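Local structure of ribonucleoside-diphosphate reductase (Pseudomonas aeruginosa, 5IM3) at residues 622-625 / 626-630. The protein probably catalyses the reduction of ribonucleoside diphosphates to deoxyribonucleotides for DNA synthesis, as a dATP-binding allosteric enzyme with thioredoxin as reductant. Residues are numbered along the deposited sequence; the frame is centred on the assembly and turned at random.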
ATOM      1  N   LYS A 622      20.068  -1.210 -56.545  1.00 68.63           N
ATOM      2  CA  LYS A 622      20.004  -2.619 -56.170  1.00 67.92           C
ATOM      3  C   LYS A 622      18.666  -2.961 -55.531  1.00 67.84           C
ATOM      4  O   LYS A 622      18.212  -4.108 -55.611  1.00 65.94           O
ATOM      5  CB  LYS A 622      21.150  -2.958 -55.216  1.00 69.58           C
ATOM      6  CG  LYS A 622      21.251  -4.433 -54.856  1.00 69.55           C
ATOM      7  CD  LYS A 622      22.371  -4.698 -53.862  1.00 67.84           C
ATOM      8  CE  LYS A 622      22.477  -6.179 -53.530  1.00 67.46           C
ATOM      9  NZ  LYS A 622      23.505  -6.452 -52.489  1.00 68.81           N
ATOM     10  N   LEU A 623      18.020  -1.977 -54.903  1.00 66.71           N
ATOM     11  CA  LEU A 623      16.751  -2.225 -54.231  1.00 63.24           C
ATOM     12  C   LEU A 623      15.657  -2.579 -55.230  1.00 65.05           C
ATOM     13  O   LEU A 623      14.839  -3.470 -54.975  1.00 63.28           O
ATOM     14  CB  LEU A 623      16.359  -0.996 -53.413  1.00 62.10           C
ATOM     15  CG  LEU A 623      15.127  -1.110 -52.516  1.00 59.64           C
ATOM     16  CD1 LEU A 623      15.328  -2.159 -51.430  1.00 56.95           C
ATOM     17  CD2 LEU A 623      14.827   0.250 -51.910  1.00 59.40           C
ATOM     18  N   GLU A 624      15.624  -1.892 -56.375  1.00 72.04           N
ATOM     19  CA  GLU A 624      14.606  -2.182 -57.379  1.00 73.15           C
ATOM     20  C   GLU A 624      14.717  -3.620 -57.874  1.00 72.42           C
ATOM     21  O   GLU A 624      13.705  -4.319 -58.000  1.00 71.07           O
ATOM     22  CB  GLU A 624      14.726  -1.200 -58.544  1.00 75.68           C
ATOM     23  CG  GLU A 624      13.802  -1.514 -59.714  1.00 76.98           C
ATOM     24  CD  GLU A 624      13.787  -0.424 -60.765  1.00 80.14           C
ATOM     25  OE1 GLU A 624      14.593   0.524 -60.656  1.00 81.92           O
ATOM     26  OE2 GLU A 624      12.966  -0.516 -61.701  1.00 81.33           O
ATOM     27  N   LYS A 625      15.940  -4.078 -58.156  1.00 67.38           N
ATOM     28  CA  LYS A 625      16.126  -5.435 -58.661  1.00 66.37           C
ATOM     29  C   LYS A 625      15.636  -6.474 -57.660  1.00 65.31           C
ATOM     30  O   LYS A 625      14.992  -7.458 -58.041  1.00 64.17           O
ATOM     31  CB  LYS A 625      17.598  -5.666 -58.994  1.00 66.59           C
ATOM     32  CG  LYS A 625      18.085  -4.838 -60.167  1.00 69.38           C
ATOM     33  CD  LYS A 625      19.410  -4.177 -59.857  1.00 70.07           C
ATOM     34  CE  LYS A 625      19.884  -3.315 -61.007  1.00 72.32           C
ATOM     35  NZ  LYS A 625      21.159  -2.627 -60.672  1.00 73.65           N
ATOM     36  N   THR A 626      15.928  -6.277 -56.375  1.00 66.11           N
ATOM     37  CA  THR A 626      15.507  -7.246 -55.370  1.00 66.97           C
ATOM     38  C   THR A 626      13.994  -7.221 -55.175  1.00 61.73           C
ATOM     39  O   THR A 626      13.367  -8.274 -55.015  1.00 59.08           O
ATOM     40  CB  THR A 626      16.223  -6.972 -54.050  1.00 70.56           C
ATOM     41  OG1 THR A 626      15.943  -5.631 -53.635  1.00 73.57           O
ATOM     42  CG2 THR A 626      17.732  -7.154 -54.213  1.00 70.90           C
ATOM     43  N   VAL A 627      13.390  -6.031 -55.192  1.00 54.65           N
ATOM     44  CA  VAL A 627      11.943  -5.933 -55.021  1.00 52.59           C
ATOM     45  C   VAL A 627      11.224  -6.574 -56.202  1.00 52.14           C
ATOM     46  O   VAL A 627      10.231  -7.291 -56.025  1.00 49.94           O
ATOM     47  CB  VAL A 627      11.520  -4.464 -54.830  1.00 50.30           C
ATOM     48  CG1 VAL A 627       9.998  -4.330 -54.869  1.00 50.86           C
ATOM     49  CG2 VAL A 627      12.052  -3.934 -53.515  1.00 50.93           C
ATOM     50  N   LYS A 628      11.702  -6.321 -57.422  1.00 56.08           N
ATOM     51  CA  LYS A 628      11.073  -6.915 -58.596  1.00 58.18           C
ATOM     52  C   LYS A 628      11.034  -8.433 -58.492  1.00 55.63           C
ATOM     53  O   LYS A 628      10.009  -9.058 -58.790  1.00 51.05           O
ATOM     54  CB  LYS A 628      11.813  -6.489 -59.863  1.00 60.71           C
ATOM     55  CG  LYS A 628      11.471  -5.092 -60.352  1.00 63.90           C
ATOM     56  CD  LYS A 628      12.158  -4.799 -61.682  1.00 66.73           C
ATOM     57  CE  LYS A 628      11.556  -3.589 -62.375  1.00 68.94           C
ATOM     58  NZ  LYS A 628      12.068  -3.444 -63.769  1.00 73.26           N
ATOM     59  N   THR A 629      12.145  -9.044 -58.072  1.00 53.86           N
ATOM     60  CA  THR A 629      12.181 -10.497 -57.951  1.00 55.10           C
ATOM     61  C   THR A 629      11.393 -10.974 -56.739  1.00 52.90           C
ATOM     62  O   THR A 629      10.784 -12.048 -56.786  1.00 51.89           O
ATOM     63  CB  THR A 629      13.627 -10.983 -57.869  1.00 53.51           C
ATOM     64  OG1 THR A 629      14.323 -10.602 -59.061  1.00 55.51           O
ATOM     65  CG2 THR A 629      13.686 -12.500 -57.722  1.00 53.61           C
ATOM     66  N   ALA A 630      11.399 -10.198 -55.653  1.00 53.72           N
ATOM     67  CA  ALA A 630      10.644 -10.570 -54.462  1.00 50.23           C
ATOM     68  C   ALA A 630       9.155 -10.667 -54.769  1.00 51.17           C
ATOM     69  O   ALA A 630       8.497 -11.651 -54.411  1.00 48.85           O
ATOM     70  CB  ALA A 630      10.897  -9.554 -53.350  1.00 49.92           C
TER
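Lys628 lies alongside Glu624, one helical turn earlier, both chains extended and pointing the same way. Lys628 CB rests 3.4 Å from Glu624 O. Turned anti to its own carbonyl carbon (chi1 -79°), Lys628 CG sits beside the backbone N and so comes 3.3 Å from Glu624 O. Lys628 CD lies between Glu624 O and Glu624 CG, and Lys628 CE is 3.4 Å from Glu624 OE2. At the tip, Lys628 NZ makes a long salt bridge of 3.7 Å to Glu624 OE2 and a weak ion pair with Asp702. A long aliphatic stem ending in a charge suits this partly exposed face; glutamate's extended chain runs beside it while touching Tyr695 and Gln698 of helix 679-707.

On a buried face, Thr626 OG1 donates a 2.8 Å hydrogen bond to Leu623 O. Leu623 O also accepts from Val627 N at 3.0 Å, so two donors grip it. Threonine suits this site because Leu623 O and His612 satisfy its hydroxyl. Leu623 CD1 meets Val627 CG2 at 4.3 Å, apolar groups suited to packing against helix 679-707. Backbone i+4 bonds and a threonine hydroxyl reaching back three residues mark an alpha-helix; buried Leu623, Thr626 and Val627 against charged Glu624, Lys625 and Lys628 make helix 620-640 of the barrel domain amphipathic here.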